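Local coordinates for protein (R)-specific secondary-alkylsulfatase (Pseudomonas sp., PDB 4AXH) that hydrolyses (R)-secondary-alkyl sulfates to (S)-alcohols and sulfate with strict inversion of configuration, as a dimeric, zinc-dependent member of the metallo-beta-lactamase superfamily, at residues 560-571 with 585-593; 604-613 with 632-642. All coordinates share one frame; numbering follows the deposited sequence. Where two conformers were deposited one is given.

Contact 1: 560-571 with 585-593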
ATOM      1  N   LEU A 560      20.927  -5.794 -11.436  1.00 63.61           N
ATOM      2  CA  LEU A 560      22.013  -4.867 -11.734  1.00 65.32           C
ATOM      3  C   LEU A 560      22.557  -4.213 -10.456  1.00 73.84           C
ATOM      4  O   LEU A 560      21.786  -3.719  -9.620  1.00 73.56           O
ATOM      5  CB  LEU A 560      21.556  -3.804 -12.750  1.00 65.22           C
ATOM      6  CG  LEU A 560      22.616  -2.808 -13.230  1.00 69.23           C
ATOM      7  CD1 LEU A 560      23.483  -3.423 -14.289  1.00 69.28           C
ATOM      8  CD2 LEU A 560      21.972  -1.575 -13.771  1.00 72.29           C
ATOM      9  N   ASP A 561      23.888  -4.260 -10.311  1.00 74.34           N
ATOM     10  CA  ASP A 561      24.634  -3.710  -9.192  1.00 76.56           C
ATOM     11  C   ASP A 561      25.076  -2.303  -9.545  1.00 84.58           C
ATOM     12  O   ASP A 561      26.106  -2.124 -10.201  1.00 84.75           O
ATOM     13  CB  ASP A 561      25.851  -4.596  -8.864  1.00 78.94           C
ATOM     14  CG  ASP A 561      26.606  -4.267  -7.575  1.00 91.55           C
ATOM     15  OD1 ASP A 561      26.287  -3.228  -6.934  1.00 99.42           O
ATOM     16  OD2 ASP A 561      27.482  -5.071  -7.182  1.00 90.74           O
ATOM     17  N   THR A 562      24.297  -1.309  -9.078  1.00 83.49           N
ATOM     18  CA  THR A 562      24.501   0.128  -9.264  1.00 84.21           C
ATOM     19  C   THR A 562      25.952   0.560  -9.019  1.00 91.17           C
ATOM     20  O   THR A 562      26.502   1.291  -9.838  1.00 90.93           O
ATOM     21  CB  THR A 562      23.488   0.895  -8.411  1.00 88.85           C
ATOM     22  OG1 THR A 562      22.188   0.494  -8.824  1.00 91.18           O
ATOM     23  CG2 THR A 562      23.623   2.399  -8.538  1.00 85.27           C
ATOM     24  N   ASP A 563      26.576   0.084  -7.929  1.00 89.26           N
ATOM     25  CA  ASP A 563      27.959   0.426  -7.585  1.00 89.51           C
ATOM     26  C   ASP A 563      29.008   0.070  -8.647  1.00 95.39           C
ATOM     27  O   ASP A 563      29.812   0.935  -9.015  1.00 95.40           O
ATOM     28  CB  ASP A 563      28.330  -0.135  -6.214  1.00 91.09           C
ATOM     29  CG  ASP A 563      27.536   0.474  -5.080  1.00100.02           C
ATOM     30  OD1 ASP A 563      26.859   1.517  -5.313  1.00 99.09           O
ATOM     31  OD2 ASP A 563      27.598  -0.075  -3.955  1.00106.09           O
ATOM     32  N   LYS A 564      28.992  -1.180  -9.149  1.00 92.61           N
ATOM     33  CA  LYS A 564      29.945  -1.568 -10.181  1.00 92.72           C
ATOM     34  C   LYS A 564      29.533  -1.074 -11.579  1.00 96.78           C
ATOM     35  O   LYS A 564      30.403  -0.730 -12.383  1.00 96.25           O
ATOM     36  CB  LYS A 564      30.368  -3.060 -10.102  1.00 95.49           C
ATOM     37  CG  LYS A 564      29.243  -4.101 -10.102  1.00112.83           C
ATOM     38  CD  LYS A 564      29.722  -5.518  -9.665  1.00119.03           C
ATOM     39  CE  LYS A 564      28.724  -6.621  -9.995  1.00116.88           C
ATOM     40  NZ  LYS A 564      28.905  -7.847  -9.167  1.00113.10           N
ATOM     41  N   ALA A 565      28.210  -0.947 -11.823  1.00 93.54           N
ATOM     42  CA  ALA A 565      27.634  -0.495 -13.098  1.00 93.08           C
ATOM     43  C   ALA A 565      27.857   0.989 -13.421  1.00 95.90           C
ATOM     44  O   ALA A 565      27.681   1.389 -14.575  1.00 94.54           O
ATOM     45  CB  ALA A 565      26.156  -0.853 -13.171  1.00 93.86           C
ATOM     46  N   VAL A 566      28.250   1.796 -12.414  1.00 93.40           N
ATOM     47  CA  VAL A 566      28.541   3.224 -12.585  1.00 94.13           C
ATOM     48  C   VAL A 566      29.789   3.355 -13.472  1.00 99.70           C
ATOM     49  O   VAL A 566      30.814   2.706 -13.207  1.00 99.01           O
ATOM     50  CB  VAL A 566      28.664   3.993 -11.231  1.00 98.12           C
ATOM     51  CG1 VAL A 566      29.382   5.329 -11.397  1.00 98.01           C
ATOM     52  CG2 VAL A 566      27.296   4.221 -10.596  1.00 97.95           C
ATOM     53  N   GLY A 567      29.651   4.162 -14.530  1.00 96.65           N
ATOM     54  CA  GLY A 567      30.691   4.407 -15.516  1.00 96.59           C
ATOM     55  C   GLY A 567      30.731   3.364 -16.615  1.00101.34           C
ATOM     56  O   GLY A 567      31.725   3.268 -17.337  1.00102.33           O
ATOM     57  N   HIS A 568      29.662   2.563 -16.745  1.00 96.97           N
ATOM     58  CA  HIS A 568      29.550   1.538 -17.785  1.00 96.63           C
ATOM     59  C   HIS A 568      28.325   1.799 -18.681  1.00 98.38           C
ATOM     60  O   HIS A 568      27.768   0.860 -19.261  1.00 98.37           O
ATOM     61  CB  HIS A 568      29.530   0.125 -17.169  1.00 98.00           C
ATOM     62  CG  HIS A 568      30.842  -0.298 -16.586  1.00101.85           C
ATOM     63  ND1 HIS A 568      31.729  -1.090 -17.300  1.00103.62           N
ATOM     64  CD2 HIS A 568      31.378  -0.024 -15.372  1.00103.95           C
ATOM     65  CE1 HIS A 568      32.767  -1.276 -16.501  1.00103.28           C
ATOM     66  NE2 HIS A 568      32.603  -0.653 -15.330  1.00103.73           N
ATOM     67  N   ASP A 569      27.928   3.089 -18.808  1.00 92.86           N
ATOM     68  CA  ASP A 569      26.788   3.539 -19.602  1.00 92.17           C
ATOM     69  C   ASP A 569      26.849   2.984 -20.998  1.00 96.46           C
ATOM     70  O   ASP A 569      27.920   2.954 -21.597  1.00 97.14           O
ATOM     71  CB  ASP A 569      26.699   5.072 -19.623  1.00 93.94           C
ATOM     72  CG  ASP A 569      26.452   5.743 -18.269  1.00104.10           C
ATOM     73  OD1 ASP A 569      26.611   5.069 -17.222  1.00110.77           O
ATOM     74  OD2 ASP A 569      26.104   6.940 -18.256  1.00104.01           O
ATOM     75  N   MET A 570      25.711   2.479 -21.482  1.00 92.53           N
ATOM     76  CA  MET A 570      25.536   1.811 -22.769  1.00 92.62           C
ATOM     77  C   MET A 570      24.054   1.638 -23.071  1.00 95.37           C
ATOM     78  O   MET A 570      23.223   1.779 -22.177  1.00 94.89           O
ATOM     79  CB  MET A 570      26.197   0.414 -22.742  1.00 95.55           C
ATOM     80  CG  MET A 570      25.690  -0.466 -21.617  1.00100.25           C
ATOM     81  SD  MET A 570      26.137  -2.206 -21.736  1.00105.52           S
ATOM     82  CE  MET A 570      27.569  -2.229 -20.664  1.00102.21           C
ATOM     83  N   THR A 571      23.737   1.279 -24.322  1.00 91.32           N
ATOM     84  CA  THR A 571      22.387   1.008 -24.815  1.00 91.06           C
ATOM     85  C   THR A 571      22.435  -0.316 -25.546  1.00 95.05           C
ATOM     86  O   THR A 571      23.382  -0.573 -26.287  1.00 95.63           O
ATOM     87  CB  THR A 571      21.890   2.119 -25.730  1.00104.36           C
ATOM     88  OG1 THR A 571      22.857   2.327 -26.757  1.00109.06           O
ATOM     89  CG2 THR A 571      21.619   3.420 -24.984  1.00104.00           C
ATOM     90  N   LEU A 585      17.004  -1.514 -24.318  1.00 72.08           N
ATOM     91  CA  LEU A 585      17.572  -1.278 -22.986  1.00 72.34           C
ATOM     92  C   LEU A 585      18.474  -0.084 -23.022  1.00 76.88           C
ATOM     93  O   LEU A 585      19.020   0.255 -24.072  1.00 76.85           O
ATOM     94  CB  LEU A 585      18.408  -2.461 -22.473  1.00 72.63           C
ATOM     95  CG  LEU A 585      17.738  -3.785 -22.141  1.00 77.62           C
ATOM     96  CD1 LEU A 585      18.763  -4.745 -21.539  1.00 77.86           C
ATOM     97  CD2 LEU A 585      16.635  -3.596 -21.129  1.00 81.14           C
ATOM     98  N   THR A 586      18.642   0.550 -21.863  1.00 74.23           N
ATOM     99  CA  THR A 586      19.529   1.692 -21.629  1.00 74.04           C
ATOM    100  C   THR A 586      20.076   1.628 -20.208  1.00 79.42           C
ATOM    101  O   THR A 586      19.301   1.460 -19.267  1.00 79.43           O
ATOM    102  CB  THR A 586      18.938   3.069 -22.072  1.00 78.89           C
ATOM    103  OG1 THR A 586      19.318   4.088 -21.139  1.00 73.18           O
ATOM    104  CG2 THR A 586      17.410   3.063 -22.288  1.00 78.98           C
ATOM    105  N   LEU A 587      21.414   1.678 -20.062  1.00 76.90           N
ATOM    106  CA  LEU A 587      22.123   1.644 -18.769  1.00 76.46           C
ATOM    107  C   LEU A 587      22.783   2.987 -18.582  1.00 81.58           C
ATOM    108  O   LEU A 587      23.693   3.332 -19.329  1.00 82.24           O
ATOM    109  CB  LEU A 587      23.162   0.497 -18.706  1.00 75.92           C
ATOM    110  CG  LEU A 587      24.220   0.535 -17.581  1.00 79.84           C
ATOM    111  CD1 LEU A 587      23.587   0.553 -16.200  1.00 79.56           C
ATOM    112  CD2 LEU A 587      25.182  -0.635 -17.705  1.00 81.65           C
ATOM    113  N   ARG A 588      22.297   3.758 -17.616  1.00 78.10           N
ATOM    114  CA  ARG A 588      22.784   5.111 -17.357  1.00 77.28           C
ATOM    115  C   ARG A 588      22.838   5.334 -15.875  1.00 81.28           C
ATOM    116  O   ARG A 588      21.877   5.032 -15.177  1.00 81.33           O
ATOM    117  CB  ARG A 588      21.840   6.137 -18.011  1.00 75.53           C
ATOM    118  CG  ARG A 588      22.527   7.413 -18.414  1.00 82.43           C
ATOM    119  CD  ARG A 588      21.625   8.277 -19.273  1.00 90.09           C
ATOM    120  NE  ARG A 588      20.867   9.193 -18.434  1.00103.40           N
ATOM    121  CZ  ARG A 588      21.103  10.499 -18.339  1.00119.54           C
ATOM    122  NH1 ARG A 588      22.058  11.065 -19.069  1.00113.49           N
ATOM    123  NH2 ARG A 588      20.375  11.250 -17.531  1.00100.95           N
ATOM    124  N   ASN A 589      23.966   5.847 -15.389  1.00 78.32           N
ATOM    125  CA  ASN A 589      24.214   6.134 -13.974  1.00 78.20           C
ATOM    126  C   ASN A 589      23.994   4.896 -13.097  1.00 83.44           C
ATOM    127  O   ASN A 589      23.492   5.023 -11.986  1.00 84.41           O
ATOM    128  CB  ASN A 589      23.349   7.321 -13.505  1.00 75.72           C
ATOM    129  CG  ASN A 589      23.699   8.622 -14.152  1.00 96.69           C
ATOM    130  OD1 ASN A 589      24.827   9.096 -14.033  1.00 94.98           O
ATOM    131  ND2 ASN A 589      22.729   9.263 -14.802  1.00 86.29           N
ATOM    132  N   GLY A 590      24.323   3.715 -13.623  1.00 79.98           N
ATOM    133  CA  GLY A 590      24.144   2.431 -12.936  1.00 79.62           C
ATOM    134  C   GLY A 590      22.694   2.029 -12.699  1.00 81.32           C
ATOM    135  O   GLY A 590      22.400   1.254 -11.777  1.00 80.08           O
ATOM    136  N   VAL A 591      21.782   2.584 -13.538  1.00 76.15           N
ATOM    137  CA  VAL A 591      20.328   2.391 -13.543  1.00 74.73           C
ATOM    138  C   VAL A 591      19.926   1.833 -14.917  1.00 77.09           C
ATOM    139  O   VAL A 591      20.248   2.430 -15.955  1.00 76.66           O
ATOM    140  CB  VAL A 591      19.563   3.716 -13.222  1.00 78.54           C
ATOM    141  CG1 VAL A 591      18.058   3.502 -13.165  1.00 78.52           C
ATOM    142  CG2 VAL A 591      20.058   4.372 -11.933  1.00 78.37           C
ATOM    143  N   LEU A 592      19.217   0.695 -14.917  1.00 72.27           N
ATOM    144  CA  LEU A 592      18.746   0.087 -16.156  1.00 71.41           C
ATOM    145  C   LEU A 592      17.270   0.413 -16.348  1.00 77.04           C
ATOM    146  O   LEU A 592      16.466   0.181 -15.436  1.00 78.75           O
ATOM    147  CB  LEU A 592      18.983  -1.439 -16.156  1.00 70.68           C
ATOM    148  CG  LEU A 592      18.754  -2.170 -17.494  1.00 74.63           C
ATOM    149  CD1 LEU A 592      19.839  -1.833 -18.528  1.00 75.03           C
ATOM    150  CD2 LEU A 592      18.676  -3.682 -17.296  1.00 75.46           C
ATOM    151  N   THR A 593      16.928   0.961 -17.524  1.00 71.37           N
ATOM    152  CA  THR A 593      15.573   1.318 -17.952  1.00 70.74           C
ATOM    153  C   THR A 593      15.295   0.621 -19.296  1.00 74.89           C
ATOM    154  O   THR A 593      16.246   0.202 -19.967  1.00 75.01           O
ATOM    155  CB  THR A 593      15.363   2.865 -17.956  1.00 78.83           C
ATOM    156  OG1 THR A 593      16.383   3.514 -18.719  1.00 81.49           O
ATOM    157  CG2 THR A 593      15.354   3.474 -16.554  1.00 72.20           C
TER
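Both methyls of L587 meet side chains of 560-571. Its CD1 lies 3.6 Å from CD2 of L560, the two leucines crossing at a slant, and A565 CB adds a looser touch to the same methyl. CD2 of L587 faces M570, whose CG is 3.9 Å away; CG of M570 stands between its backbone N and carbonyl carbon (chi1 56°), which sets it against L587. L560 also lays CD2 against L592 CB at 3.8 Å. The backbone here belongs to an antiparallel meander of strands 570-576, 581-588 and 591-596: M570 and L587 form a hydrogen-bonded pair, L587 N to M570 O at 2.8 Å and nearly straight (169°), and the type I' turn 588-591 links the last two strands. Two side chains of 560-571 bond to the turn. T562 OG1 donates to G590 O at 3.1 Å, tilted 24° from the carbonyl plane, while D569 OD1 takes a weak bond from N589 N (3.3 Å). G590, which has no side chain, takes positive phi in the turn and sets its CA against A565 CB. The guanidinium of R588 turns to D371 and D374 of the second subunit, and N589 OD1 accepts from the backbone N-H of E406 of that subunit.

Contact 2: 604-613 with 632-642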
ATOM      1  N   ASP A 604      24.607   0.797 -28.927  1.00101.47           N
ATOM      2  CA  ASP A 604      25.964   0.256 -28.850  1.00100.40           C
ATOM      3  C   ASP A 604      26.042  -1.191 -29.347  1.00102.93           C
ATOM      4  O   ASP A 604      27.011  -1.556 -30.010  1.00103.59           O
ATOM      5  CB  ASP A 604      26.517   0.358 -27.416  1.00102.08           C
ATOM      6  CG  ASP A 604      26.614   1.777 -26.885  1.00115.11           C
ATOM      7  OD1 ASP A 604      27.519   2.517 -27.327  1.00116.24           O
ATOM      8  OD2 ASP A 604      25.777   2.152 -26.046  1.00123.17           O
ATOM      9  N   VAL A 605      25.029  -2.011 -29.014  1.00 96.88           N
ATOM     10  CA  VAL A 605      24.946  -3.433 -29.375  1.00 95.23           C
ATOM     11  C   VAL A 605      23.497  -3.778 -29.724  1.00 96.49           C
ATOM     12  O   VAL A 605      22.582  -3.126 -29.221  1.00 95.62           O
ATOM     13  CB  VAL A 605      25.462  -4.347 -28.230  1.00 98.78           C
ATOM     14  CG1 VAL A 605      26.257  -5.521 -28.753  1.00 98.20           C
ATOM     15  CG2 VAL A 605      26.232  -3.577 -27.184  1.00 98.70           C
ATOM     16  N   THR A 606      23.292  -4.789 -30.594  1.00 91.64           N
ATOM     17  CA  THR A 606      21.979  -5.296 -31.013  1.00 90.54           C
ATOM     18  C   THR A 606      22.008  -6.809 -30.848  1.00 91.22           C
ATOM     19  O   THR A 606      22.928  -7.458 -31.330  1.00 90.43           O
ATOM     20  CB  THR A 606      21.576  -4.761 -32.405  1.00101.35           C
ATOM     21  OG1 THR A 606      21.622  -3.327 -32.378  1.00105.37           O
ATOM     22  CG2 THR A 606      20.182  -5.231 -32.850  1.00 97.35           C
ATOM     23  N   VAL A 607      21.069  -7.351 -30.074  1.00 86.14           N
ATOM     24  CA  VAL A 607      21.033  -8.775 -29.732  1.00 84.90           C
ATOM     25  C   VAL A 607      19.845  -9.508 -30.366  1.00 87.77           C
ATOM     26  O   VAL A 607      18.722  -9.427 -29.863  1.00 87.49           O
ATOM     27  CB  VAL A 607      21.113  -9.007 -28.190  1.00 87.81           C
ATOM     28  CG1 VAL A 607      21.582 -10.419 -27.872  1.00 87.18           C
ATOM     29  CG2 VAL A 607      22.009  -7.976 -27.494  1.00 87.42           C
ATOM     30  N   LYS A 608      20.106 -10.228 -31.468  1.00 83.63           N
ATOM     31  CA  LYS A 608      19.106 -11.032 -32.171  1.00 83.92           C
ATOM     32  C   LYS A 608      19.147 -12.458 -31.610  1.00 89.08           C
ATOM     33  O   LYS A 608      20.211 -13.080 -31.609  1.00 89.63           O
ATOM     34  CB  LYS A 608      19.361 -11.057 -33.688  1.00 86.50           C
ATOM     35  CG  LYS A 608      19.371  -9.683 -34.369  1.00101.04           C
ATOM     36  CD  LYS A 608      18.893  -9.752 -35.832  1.00109.17           C
ATOM     37  CE  LYS A 608      19.801 -10.504 -36.790  1.00108.82           C
ATOM     38  NZ  LYS A 608      19.085 -10.898 -38.035  1.00105.16           N
ATOM     39  N   LEU A 609      17.999 -12.952 -31.104  1.00 84.73           N
ATOM     40  CA  LEU A 609      17.812 -14.278 -30.492  1.00 83.72           C
ATOM     41  C   LEU A 609      16.337 -14.588 -30.431  1.00 87.63           C
ATOM     42  O   LEU A 609      15.521 -13.767 -30.850  1.00 87.69           O
ATOM     43  CB  LEU A 609      18.420 -14.324 -29.062  1.00 83.53           C
ATOM     44  CG  LEU A 609      17.708 -13.577 -27.896  1.00 87.62           C
ATOM     45  CD1 LEU A 609      18.392 -13.863 -26.584  1.00 89.92           C
ATOM     46  CD2 LEU A 609      17.697 -12.069 -28.089  1.00 87.14           C
ATOM     47  N   THR A 610      15.989 -15.752 -29.882  1.00 84.70           N
ATOM     48  CA  THR A 610      14.599 -16.171 -29.695  1.00 85.11           C
ATOM     49  C   THR A 610      14.308 -16.295 -28.190  1.00 91.36           C
ATOM     50  O   THR A 610      15.257 -16.426 -27.405  1.00 92.03           O
ATOM     51  CB  THR A 610      14.308 -17.492 -30.446  1.00 87.08           C
ATOM     52  OG1 THR A 610      14.940 -18.589 -29.785  1.00 82.10           O
ATOM     53  CG2 THR A 610      14.713 -17.445 -31.903  1.00 83.95           C
ATOM     54  N   LYS A 611      13.011 -16.271 -27.787  1.00 87.52           N
ATOM     55  CA  LYS A 611      12.630 -16.454 -26.379  1.00 86.91           C
ATOM     56  C   LYS A 611      13.148 -17.813 -25.843  1.00 88.90           C
ATOM     57  O   LYS A 611      13.829 -17.779 -24.813  1.00 87.83           O
ATOM     58  CB  LYS A 611      11.116 -16.290 -26.148  1.00 89.62           C
ATOM     59  CG  LYS A 611      10.734 -16.148 -24.660  1.00104.31           C
ATOM     60  CD  LYS A 611       9.558 -17.053 -24.276  1.00112.51           C
ATOM     61  CE  LYS A 611       9.253 -17.053 -22.797  1.00114.09           C
ATOM     62  NZ  LYS A 611       8.014 -17.824 -22.482  1.00119.70           N
ATOM     63  N   PRO A 612      12.958 -18.983 -26.538  1.00 84.54           N
ATOM     64  CA  PRO A 612      13.521 -20.239 -25.997  1.00 84.00           C
ATOM     65  C   PRO A 612      15.035 -20.198 -25.736  1.00 86.73           C
ATOM     66  O   PRO A 612      15.468 -20.771 -24.739  1.00 85.48           O
ATOM     67  CB  PRO A 612      13.100 -21.310 -27.015  1.00 85.78           C
ATOM     68  CG  PRO A 612      12.649 -20.577 -28.226  1.00 90.42           C
ATOM     69  CD  PRO A 612      12.188 -19.234 -27.779  1.00 85.94           C
ATOM     70  N   THR A 613      15.823 -19.463 -26.575  1.00 83.45           N
ATOM     71  CA  THR A 613      17.271 -19.306 -26.366  1.00 82.99           C
ATOM     72  C   THR A 613      17.535 -18.377 -25.183  1.00 84.69           C
ATOM     73  O   THR A 613      18.371 -18.710 -24.349  1.00 83.81           O
ATOM     74  CB  THR A 613      18.065 -18.936 -27.645  1.00 92.50           C
ATOM     75  OG1 THR A 613      17.865 -17.566 -27.989  1.00 94.51           O
ATOM     76  CG2 THR A 613      17.778 -19.865 -28.829  1.00 89.77           C
ATOM     77  N   THR A 632      22.965 -19.064 -32.203  1.00 97.76           N
ATOM     78  CA  THR A 632      21.695 -18.776 -31.512  1.00 96.11           C
ATOM     79  C   THR A 632      21.593 -17.339 -30.982  1.00 99.77           C
ATOM     80  O   THR A 632      20.499 -16.881 -30.646  1.00 99.27           O
ATOM     81  CB  THR A 632      21.403 -19.811 -30.417  1.00 95.33           C
ATOM     82  OG1 THR A 632      22.569 -20.022 -29.611  1.00 93.57           O
ATOM     83  CG2 THR A 632      20.899 -21.115 -30.975  1.00 89.82           C
ATOM     84  N   VAL A 633      22.734 -16.648 -30.881  1.00 96.68           N
ATOM     85  CA  VAL A 633      22.820 -15.251 -30.466  1.00 97.06           C
ATOM     86  C   VAL A 633      23.701 -14.499 -31.474  1.00103.38           C
ATOM     87  O   VAL A 633      24.928 -14.626 -31.451  1.00104.00           O
ATOM     88  CB  VAL A 633      23.284 -15.040 -28.992  1.00100.41           C
ATOM     89  CG1 VAL A 633      23.404 -13.555 -28.658  1.00 99.89           C
ATOM     90  CG2 VAL A 633      22.338 -15.722 -28.013  1.00100.14           C
ATOM     91  N   LYS A 634      23.069 -13.745 -32.376  1.00100.33           N
ATOM     92  CA  LYS A 634      23.782 -12.941 -33.367  1.00100.18           C
ATOM     93  C   LYS A 634      23.893 -11.503 -32.859  1.00104.48           C
ATOM     94  O   LYS A 634      22.919 -10.962 -32.326  1.00104.88           O
ATOM     95  CB  LYS A 634      23.107 -13.009 -34.748  1.00102.17           C
ATOM     96  CG  LYS A 634      23.192 -14.388 -35.396  1.00107.69           C
ATOM     97  CD  LYS A 634      22.834 -14.337 -36.868  1.00113.23           C
ATOM     98  CE  LYS A 634      22.643 -15.723 -37.433  1.00117.35           C
ATOM     99  NZ  LYS A 634      22.969 -15.786 -38.878  1.00122.10           N
ATOM    100  N   LEU A 635      25.084 -10.903 -32.988  1.00100.28           N
ATOM    101  CA  LEU A 635      25.319  -9.548 -32.505  1.00 99.71           C
ATOM    102  C   LEU A 635      25.745  -8.549 -33.576  1.00104.48           C
ATOM    103  O   LEU A 635      26.567  -8.866 -34.443  1.00105.43           O
ATOM    104  CB  LEU A 635      26.367  -9.521 -31.379  1.00 99.51           C
ATOM    105  CG  LEU A 635      26.305 -10.563 -30.278  1.00104.37           C
ATOM    106  CD1 LEU A 635      27.589 -10.543 -29.491  1.00104.99           C
ATOM    107  CD2 LEU A 635      25.135 -10.319 -29.339  1.00107.04           C
ATOM    108  N   ASP A 636      25.184  -7.328 -33.472  1.00 99.40           N
ATOM    109  CA  ASP A 636      25.459  -6.162 -34.321  0.50 98.78           C
ATOM    110  C   ASP A 636      26.071  -5.113 -33.389  1.00101.65           C
ATOM    111  O   ASP A 636      25.671  -5.024 -32.222  1.00100.63           O
ATOM    112  CB  ASP A 636      24.157  -5.643 -34.979  0.50100.54           C
ATOM    113  CG  ASP A 636      24.192  -4.208 -35.494  0.50110.18           C
ATOM    114  OD1 ASP A 636      24.770  -3.979 -36.577  0.50111.34           O
ATOM    115  OD2 ASP A 636      23.619  -3.321 -34.822  0.50114.18           O
ATOM    116  N   GLY A 637      27.050  -4.366 -33.884  1.00 97.49           N
ATOM    117  CA  GLY A 637      27.714  -3.344 -33.088  1.00 96.74           C
ATOM    118  C   GLY A 637      28.720  -3.906 -32.100  1.00 98.91           C
ATOM    119  O   GLY A 637      29.260  -4.999 -32.304  1.00 98.37           O
ATOM    120  N   ASP A 638      28.971  -3.152 -31.016  1.00 94.12           N
ATOM    121  CA  ASP A 638      29.949  -3.469 -29.977  1.00 93.59           C
ATOM    122  C   ASP A 638      29.570  -4.714 -29.151  1.00 97.55           C
ATOM    123  O   ASP A 638      29.125  -4.593 -28.007  1.00 97.99           O
ATOM    124  CB  ASP A 638      30.198  -2.224 -29.088  1.00 95.10           C
ATOM    125  CG  ASP A 638      31.536  -2.162 -28.379  1.00103.80           C
ATOM    126  OD1 ASP A 638      32.170  -3.237 -28.201  1.00104.45           O
ATOM    127  OD2 ASP A 638      31.940  -1.041 -27.971  1.00108.08           O
ATOM    128  N   GLY A 639      29.816  -5.895 -29.726  1.00 92.93           N
ATOM    129  CA  GLY A 639      29.536  -7.193 -29.107  1.00 92.55           C
ATOM    130  C   GLY A 639      30.089  -7.385 -27.706  1.00 95.12           C
ATOM    131  O   GLY A 639      29.534  -8.155 -26.915  1.00 94.70           O
ATOM    132  N   LYS A 640      31.179  -6.664 -27.389  1.00 90.42           N
ATOM    133  CA  LYS A 640      31.860  -6.678 -26.091  1.00 89.56           C
ATOM    134  C   LYS A 640      30.914  -6.231 -24.943  1.00 92.09           C
ATOM    135  O   LYS A 640      31.023  -6.737 -23.821  1.00 91.34           O
ATOM    136  CB  LYS A 640      33.122  -5.776 -26.186  1.00 91.48           C
ATOM    137  CG  LYS A 640      33.811  -5.369 -24.866  1.00 93.15           C
ATOM    138  CD  LYS A 640      34.695  -4.116 -25.016  1.00 93.29           C
ATOM    139  CE  LYS A 640      33.991  -2.819 -24.662  1.00 99.15           C
ATOM    140  NZ  LYS A 640      33.852  -2.622 -23.189  1.00103.17           N
ATOM    141  N   LYS A 641      29.982  -5.298 -25.246  1.00 87.70           N
ATOM    142  CA  LYS A 641      29.049  -4.705 -24.280  1.00 86.65           C
ATOM    143  C   LYS A 641      28.022  -5.663 -23.671  1.00 88.28           C
ATOM    144  O   LYS A 641      27.512  -5.371 -22.595  1.00 87.97           O
ATOM    145  CB  LYS A 641      28.371  -3.435 -24.836  1.00 88.72           C
ATOM    146  CG  LYS A 641      29.311  -2.325 -25.307  1.00 94.83           C
ATOM    147  CD  LYS A 641      29.546  -1.264 -24.243  1.00101.19           C
ATOM    148  CE  LYS A 641      30.574  -0.250 -24.670  1.00109.85           C
ATOM    149  NZ  LYS A 641      30.930   0.663 -23.554  1.00118.75           N
ATOM    150  N   LEU A 642      27.731  -6.801 -24.323  1.00 83.07           N
ATOM    151  CA  LEU A 642      26.773  -7.756 -23.774  1.00 81.93           C
ATOM    152  C   LEU A 642      27.364  -8.470 -22.577  1.00 86.14           C
ATOM    153  O   LEU A 642      26.755  -8.455 -21.506  1.00 86.12           O
ATOM    154  CB  LEU A 642      26.251  -8.760 -24.816  1.00 81.40           C
ATOM    155  CG  LEU A 642      25.044  -9.596 -24.379  1.00 85.39           C
ATOM    156  CD1 LEU A 642      23.860  -8.707 -24.024  1.00 85.25           C
ATOM    157  CD2 LEU A 642      24.625 -10.555 -25.471  1.00 87.29           C
TER
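Strands 605-609 and 634-637 run antiparallel, their axes 4.6 Å apart at closest and 161° between directions, with T606-D636 and K608-K634 as hydrogen-bonded pairs. D638 N bonds to D604 O at 2.7 Å where the second strand turns away, just past G637 with its positive phi. On one face T606 and D636 extend alongside each other; T606 OG1 donates to D636 OD2 over 3.2 Å, a bond made tentative by a second conformer of D636. K608 and K634 share this face, but their ammonium groups stay apart, NZ to NZ 6.3 Å. V607 and L635 are on the other face, where V633 and L642 also meet V607. CG1 of V607, anti to the backbone N (chi1 -159°), touches V633 CG1 at 3.7 Å, the two valines crossing at an angle. L635 runs alongside V607 and brings CD2 to 3.8 Å from V607 CG1. L642 comes from helix 640-646 and meets V607 tip to tip, CD2 to CG1 3.9 Å. Beyond the strand, T610 caps helix 611-618: its OG1 takes a weak bond from T613 N, and T613 OG1 donates back to T610 O. Helix 624-630 packs on V633 and L635 through I628, while I617 of helix 611-618 also reaches V633. Strand 570-576 runs parallel to 605-609 along its other edge, leaving 634-637 outermost in this chain's five-stranded sheet.

Overall arrangement
Both contacts belong to the five-stranded sheet of the C-terminal domain, far from the zinc site. Contact 1 is mostly buried and takes in the start of the central strand 570-576, joining it, with the turn and short helix before it, to the hairpin beyond; contact 2 lies on the strands to the other side and ends at the largely exposed outer strand 634-637. They meet where D604 OD2 probably accepts from T571 N and where M570 SD packs on K641 O. Contact 1 relies on leucine packing and few strand bonds, and its turn reaches the second subunit. Contact 2 is a longer ladder with one apolar face and one polar, mostly charged face, and no other chain of the assembly touches it.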